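Flavodoxin (Streptococcus pneumoniae serotype 4, PDB 5LJL) probably serves as a low-potential electron donor to a number of redox enzymes, carrying its electrons on a bound FMN cofactor. Local coordinates at residues L4-F9 with F47-I52; V8-T13 with D67-F72. All coordinates share one frame; numbering follows the deposited sequence.

Contact 1. Residues L4-F9 with F47-I52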
loop_
_atom_site.group_PDB
_atom_site.type_symbol
_atom_site.label_atom_id
_atom_site.label_comp_id
_atom_site.label_asym_id
_atom_site.label_seq_id
_atom_site.Cartn_x
_atom_site.Cartn_y
_atom_site.Cartn_z
ATOM N N LEU A 4 -3.177 1.846 14.828
ATOM C CA LEU A 4 -2.645 0.608 14.226
ATOM C C LEU A 4 -2.707 0.692 12.672
ATOM O O LEU A 4 -3.781 0.947 12.140
ATOM C CB LEU A 4 -3.471 -0.576 14.700
ATOM C CG LEU A 4 -3.086 -1.928 14.029
ATOM C CD1 LEU A 4 -1.627 -2.159 14.211
ATOM C CD2 LEU A 4 -3.955 -3.092 14.532
ATOM N N ALA A 5 -1.560 0.629 11.993
ATOM C CA ALA A 5 -1.477 0.598 10.519
ATOM C C ALA A 5 -1.057 -0.840 10.103
ATOM O O ALA A 5 -0.129 -1.405 10.698
ATOM C CB ALA A 5 -0.478 1.588 10.039
ATOM N N LYS A 6 -1.745 -1.425 9.099
ATOM C CA LYS A 6 -1.373 -2.746 8.487
ATOM C C LYS A 6 -0.947 -2.450 7.057
ATOM O O LYS A 6 -1.725 -1.835 6.305
ATOM C CB LYS A 6 -2.514 -3.722 8.588
ATOM C CG LYS A 6 -2.718 -4.307 9.989
ATOM C CD LYS A 6 -3.922 -5.246 10.009
ATOM C CE LYS A 6 -4.192 -5.998 11.309
ATOM N NZ LYS A 6 -3.073 -6.846 11.669
ATOM N N ILE A 7 0.308 -2.730 6.753
ATOM C CA ILE A 7 0.871 -2.562 5.411
ATOM C C ILE A 7 1.037 -3.943 4.787
ATOM O O ILE A 7 1.709 -4.839 5.397
ATOM C CB ILE A 7 2.246 -1.810 5.486
ATOM C CG1 ILE A 7 2.108 -0.433 6.135
ATOM C CG2 ILE A 7 2.950 -1.724 4.118
ATOM C CD1 ILE A 7 3.450 0.266 6.386
ATOM N N VAL A 8 0.441 -4.154 3.620
ATOM C CA VAL A 8 0.542 -5.449 2.919
ATOM C C VAL A 8 1.266 -5.200 1.630
ATOM O O VAL A 8 0.858 -4.305 0.860
ATOM C CB VAL A 8 -0.843 -6.073 2.719
ATOM C CG1 VAL A 8 -0.714 -7.420 1.993
ATOM C CG2 VAL A 8 -1.538 -6.209 4.061
ATOM N N PHE A 9 2.301 -5.980 1.357
ATOM C CA PHE A 9 3.121 -5.767 0.180
ATOM C C PHE A 9 3.252 -7.011 -0.712
ATOM O O PHE A 9 3.074 -8.167 -0.248
ATOM C CB PHE A 9 4.526 -5.213 0.505
ATOM C CG PHE A 9 5.452 -6.194 1.168
ATOM C CD1 PHE A 9 6.187 -7.090 0.405
ATOM C CD2 PHE A 9 5.557 -6.215 2.557
ATOM C CE1 PHE A 9 7.046 -7.990 1.042
ATOM C CE2 PHE A 9 6.403 -7.108 3.204
ATOM C CZ PHE A 9 7.122 -7.998 2.433
ATOM N N PHE A 47 -7.503 -6.305 7.759
ATOM C CA PHE A 47 -7.758 -4.832 7.716
ATOM C C PHE A 47 -8.888 -4.342 8.629
ATOM O O PHE A 47 -8.841 -3.152 9.069
ATOM C CB PHE A 47 -7.993 -4.367 6.268
ATOM C CG PHE A 47 -6.713 -4.301 5.394
ATOM C CD1 PHE A 47 -5.457 -3.986 5.910
ATOM C CD2 PHE A 47 -6.837 -4.423 3.982
ATOM C CE1 PHE A 47 -4.341 -3.888 5.067
ATOM C CE2 PHE A 47 -5.692 -4.285 3.127
ATOM C CZ PHE A 47 -4.471 -4.005 3.712
ATOM N N LEU A 48 -9.893 -5.195 8.875
ATOM C CA LEU A 48 -10.960 -4.786 9.845
ATOM C C LEU A 48 -10.439 -4.370 11.188
ATOM O O LEU A 48 -11.086 -3.563 11.862
ATOM C CB LEU A 48 -12.026 -5.862 9.999
ATOM C CG LEU A 48 -12.832 -6.132 8.710
ATOM C CD1 LEU A 48 -13.583 -7.465 8.693
ATOM C CD2 LEU A 48 -13.723 -4.943 8.368
ATOM N N GLU A 49 -9.318 -4.958 11.603
ATOM C CA GLU A 49 -8.698 -4.654 12.885
ATOM C C GLU A 49 -7.893 -3.377 12.931
ATOM O O GLU A 49 -7.548 -2.899 14.014
ATOM C CB GLU A 49 -7.837 -5.830 13.342
ATOM C CG GLU A 49 -8.671 -7.082 13.590
ATOM C CD GLU A 49 -7.884 -8.382 13.578
ATOM O OE1 GLU A 49 -7.115 -8.605 12.604
ATOM O OE2 GLU A 49 -8.094 -9.222 14.519
ATOM N N ALA A 50 -7.533 -2.795 11.787
ATOM C CA ALA A 50 -6.634 -1.655 11.790
ATOM C C ALA A 50 -7.345 -0.324 11.605
ATOM O O ALA A 50 -8.462 -0.256 11.129
ATOM C CB ALA A 50 -5.643 -1.825 10.682
ATOM N N ASP A 51 -6.653 0.746 11.930
ATOM C CA ASP A 51 -7.165 2.108 11.638
ATOM C C ASP A 51 -6.729 2.541 10.259
ATOM O O ASP A 51 -7.460 3.317 9.580
ATOM C CB ASP A 51 -6.621 3.056 12.669
ATOM C CG ASP A 51 -7.008 2.637 14.095
ATOM O OD1 ASP A 51 -6.092 2.305 14.905
ATOM O OD2 ASP A 51 -8.214 2.614 14.384
ATOM N N ILE A 52 -5.534 2.111 9.842
ATOM C CA ILE A 52 -5.003 2.472 8.497
ATOM C C ILE A 52 -4.683 1.199 7.785
ATOM O O ILE A 52 -4.097 0.289 8.362
ATOM C CB ILE A 52 -3.726 3.329 8.597
ATOM C CG1 ILE A 52 -4.074 4.752 9.121
ATOM C CG2 ILE A 52 -2.963 3.405 7.258
ATOM C CD1 ILE A 52 -2.855 5.452 9.664
#
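Leu-4 and Asp-51 grip each other twice through hydrogen bonds. The Leu-4 N-H points at Asp-51 OD1, 3.0 Å from Leu-4 N, in a nearly straight bond that uses the anti lone pair of that oxygen. In return, Asp-51 N lies 2.9 Å from Leu-4 O. The same carbonyl oxygen also accepts from Ile-52 N, which lies in the carbonyl plane. Two N-H groups thus hold Leu-4 O. Two residues further along the strand, Lys-6 N donates to Ile-52 O at 3.0 Å. Between these bonds Ala-5 and Ile-52 form a parallel bridge. The Ala-5 CA-H leans on Ile-52 O as well.

The apolar contacts divide between two faces of the sheet. On one, Ala-5 CB meets Ile-52 CB at 4.0 Å. On the other, Val-8 CG2 touches Phe-47 CZ at 3.7 Å. This methyl approaches the ring obliquely, while Lys-6 CB lies in the ring plane at the edge. Ala-50 CB packs against the stem of Lys-6, 3.9 Å from Lys-6 CD. Leu-4 has CG anti to its own N (chi1 175°), and its CD2 methyl rests near Glu-49 O.

The charged contact is looser. Lys-6 stays extended until its last torsion, where it bends (chi4 -60°). Its NZ remains 4.5 Å from Glu-49 OE1, too far for a salt bridge, and pairs instead with Asp-35 on strand 33-38. Lys-84 NZ also hydrogen-bonds Leu-48 O and Ala-50 O.

The arrangement is the start of a parallel strand pair in the flavodoxin fold. Residues 47-51 lead into strand 52-56, which lies beside the first strand in the 2-1-3-4-5 order of the sheet.

Contact 2. Residues V8-T13 with D67-F72. With PO4 (phosphate ion), chain B.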
loop_
_atom_site.group_PDB
_atom_site.type_symbol
_atom_site.label_atom_id
_atom_site.label_comp_id
_atom_site.label_asym_id
_atom_site.label_seq_id
_atom_site.Cartn_x
_atom_site.Cartn_y
_atom_site.Cartn_z
ATOM N N VAL A 8 0.441 -4.154 3.620
ATOM C CA VAL A 8 0.542 -5.449 2.919
ATOM C C VAL A 8 1.266 -5.200 1.630
ATOM O O VAL A 8 0.858 -4.305 0.860
ATOM C CB VAL A 8 -0.843 -6.073 2.719
ATOM C CG1 VAL A 8 -0.714 -7.420 1.993
ATOM C CG2 VAL A 8 -1.538 -6.209 4.061
ATOM N N PHE A 9 2.301 -5.980 1.357
ATOM C CA PHE A 9 3.121 -5.767 0.180
ATOM C C PHE A 9 3.252 -7.011 -0.712
ATOM O O PHE A 9 3.074 -8.167 -0.248
ATOM C CB PHE A 9 4.526 -5.213 0.505
ATOM C CG PHE A 9 5.452 -6.194 1.168
ATOM C CD1 PHE A 9 6.187 -7.090 0.405
ATOM C CD2 PHE A 9 5.557 -6.215 2.557
ATOM C CE1 PHE A 9 7.046 -7.990 1.042
ATOM C CE2 PHE A 9 6.403 -7.108 3.204
ATOM C CZ PHE A 9 7.122 -7.998 2.433
ATOM N N ALA A 10 3.520 -6.769 -1.977
ATOM C CA ALA A 10 3.989 -7.784 -2.916
ATOM C C ALA A 10 5.279 -7.210 -3.539
ATOM O O ALA A 10 5.302 -6.024 -3.913
ATOM C CB ALA A 10 2.950 -8.044 -3.969
ATOM N N SER A 11 6.276 -8.048 -3.747
ATOM C CA SER A 11 7.566 -7.597 -4.233
ATOM C C SER A 11 8.279 -8.752 -4.920
ATOM O O SER A 11 8.410 -9.817 -4.308
ATOM C CB SER A 11 8.420 -7.059 -3.078
ATOM O OG SER A 11 9.622 -6.453 -3.577
ATOM N N MET A 12 8.698 -8.556 -6.158
ATOM C CA MET A 12 9.471 -9.588 -6.913
ATOM C C MET A 12 10.973 -9.340 -6.801
ATOM O O MET A 12 11.732 -10.294 -6.507
ATOM C CB MET A 12 9.028 -9.632 -8.422
ATOM C CG MET A 12 9.455 -10.876 -9.189
ATOM S SD MET A 12 8.613 -10.789 -10.801
ATOM C CE MET A 12 7.234 -11.861 -10.352
ATOM N N THR A 13 11.415 -8.116 -7.090
ATOM C CA THR A 13 12.837 -7.760 -7.108
ATOM C C THR A 13 13.218 -6.747 -5.981
ATOM O O THR A 13 14.272 -6.134 -6.005
ATOM C CB THR A 13 13.358 -7.293 -8.514
ATOM O OG1 THR A 13 12.530 -6.238 -9.033
ATOM C CG2 THR A 13 13.349 -8.399 -9.499
ATOM N N ASP A 67 0.584 -12.069 -9.396
ATOM C CA ASP A 67 -0.121 -13.316 -9.255
ATOM C C ASP A 67 -0.568 -13.529 -7.820
ATOM O O ASP A 67 -1.705 -13.894 -7.533
ATOM C CB ASP A 67 0.788 -14.493 -9.672
ATOM C CG ASP A 67 1.024 -14.550 -11.129
ATOM O OD1 ASP A 67 1.949 -15.368 -11.534
ATOM O OD2 ASP A 67 0.308 -13.851 -11.942
ATOM N N GLU A 68 0.361 -13.305 -6.886
ATOM C CA GLU A 68 0.118 -13.548 -5.481
ATOM C C GLU A 68 -0.881 -12.522 -4.851
ATOM O O GLU A 68 -1.367 -12.729 -3.726
ATOM C CB GLU A 68 1.465 -13.541 -4.724
ATOM C CG GLU A 68 2.259 -12.230 -4.764
ATOM C CD GLU A 68 3.244 -12.071 -5.934
ATOM O OE1 GLU A 68 3.044 -12.712 -6.965
ATOM O OE2 GLU A 68 4.264 -11.310 -5.813
ATOM N N MET A 69 -1.132 -11.424 -5.554
ATOM C CA MET A 69 -2.112 -10.417 -5.182
ATOM C C MET A 69 -3.530 -10.736 -5.673
ATOM O O MET A 69 -4.482 -10.153 -5.157
ATOM C CB MET A 69 -1.719 -8.974 -5.605
ATOM C CG MET A 69 -0.702 -8.304 -4.695
ATOM S SD MET A 69 -1.479 -7.958 -3.076
ATOM C CE MET A 69 -0.274 -6.859 -2.359
ATOM N N MET A 70 -3.705 -11.662 -6.612
ATOM C CA MET A 70 -5.048 -11.882 -7.172
ATOM C C MET A 70 -6.065 -12.330 -6.126
ATOM O O MET A 70 -7.131 -11.757 -6.028
ATOM C CB MET A 70 -4.998 -12.849 -8.363
ATOM C CG MET A 70 -4.667 -12.119 -9.668
ATOM S SD MET A 70 -4.818 -13.224 -11.158
ATOM C CE MET A 70 -6.231 -14.185 -10.662
ATOM N N ASP A 71 -5.707 -13.276 -5.300
ATOM C CA ASP A 71 -6.570 -13.720 -4.203
ATOM C C ASP A 71 -6.847 -12.650 -3.126
ATOM O O ASP A 71 -7.935 -12.497 -2.643
ATOM C CB ASP A 71 -5.926 -14.921 -3.507
ATOM C CG ASP A 71 -6.585 -16.173 -3.853
ATOM O OD1 ASP A 71 -7.079 -16.802 -2.894
ATOM O OD2 ASP A 71 -6.703 -16.503 -5.054
ATOM N N PHE A 72 -5.793 -11.897 -2.765
ATOM C CA PHE A 72 -5.878 -10.834 -1.788
ATOM C C PHE A 72 -6.850 -9.730 -2.319
ATOM O O PHE A 72 -7.659 -9.215 -1.596
ATOM C CB PHE A 72 -4.459 -10.288 -1.534
ATOM C CG PHE A 72 -4.416 -9.277 -0.418
ATOM C CD1 PHE A 72 -4.290 -9.680 0.891
ATOM C CD2 PHE A 72 -4.610 -7.919 -0.688
ATOM C CE1 PHE A 72 -4.284 -8.788 1.936
ATOM C CE2 PHE A 72 -4.632 -7.000 0.350
ATOM C CZ PHE A 72 -4.479 -7.431 1.670
HETATM P P PO4 B . 9.582 -4.972 -7.157
HETATM O O1 PO4 B . 9.140 -5.053 -5.748
HETATM O O2 PO4 B . 11.088 -4.836 -7.258
HETATM O O3 PO4 B . 8.940 -3.818 -7.833
HETATM O O4 PO4 B . 9.201 -6.183 -7.857
HETATM O O HOH W 1 5.369 -10.751 -3.339
#
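Val-8 CG1 sits over one face of the Phe-72 ring, 3.7 Å above its plane and offset toward the rim. This is a CH-pi contact, 4.1 Å from Val-8 CG1 to the ring centroid of Phe-72. The two side chains come from opposite directions. Phe-72 CG is anti to the backbone N (chi1 -174°), which sends the ring from helix 67-77 toward the sheet. Phe-106 of helix 101-113 also touches this ring.

The packing joins the first strand of the flavodoxin alpha/beta sandwich to a helix on one side of its parallel sheet. Met-69 fills the next place along the strand. Its chain bends at chi2 and runs along Ala-10, with Met-69 CG 3.7 Å from Ala-10 CB. Its CE methyl also lies near Ala-10 N and the Phe-9 carbonyl carbon. Val-55 of strand 52-56 flanks both Met-69 and Phe-72.

The polar link is indirect. One water accepts from Ser-11 N at 2.9 Å and lies 2.8 Å from Glu-68 OE2, probably as donor. Tyr-58 OH is a second partner of that carboxylate oxygen.

Beyond the strand, residues 11-13 wrap a phosphate ion, probably from the crystallisation liquor. The loop after the first strand binds the FMN phosphate in flavodoxins, so the ion probably marks that site. Asn-15 N and Thr-16 N complete the grip. Met-12 N and Thr-13 N both reach phosphate O4, and the bond from Thr-13 N is nearly straight (171°). Ser-11 OG donates to phosphate O1 at 2.6 Å. Thr-13 OG1 stands between its own N and carbonyl carbon (chi1 53°), and from there it donates to phosphate O2 at 2.7 Å.

In the fold
Both contacts use strand 4-9, and their centres lie about 16 Å apart. Contact 1 is partly buried and sits at the start of the strand. Contact 2 is buried where the strand meets helix 67-77, but its loop runs out to exposed residues at the phosphate. Three of the four hydrogen bonds of the first are between backbones, where the chain turns into the neighbouring strand. The second is a sheet-to-helix contact, made by side chains and one bridging water. Val-8 belongs to both and touches a phenylalanine in each. Those two rings also pack together, with Phe-47 CE2 3.7 Å from Phe-72 CZ, so the two contacts join on one side of the sheet.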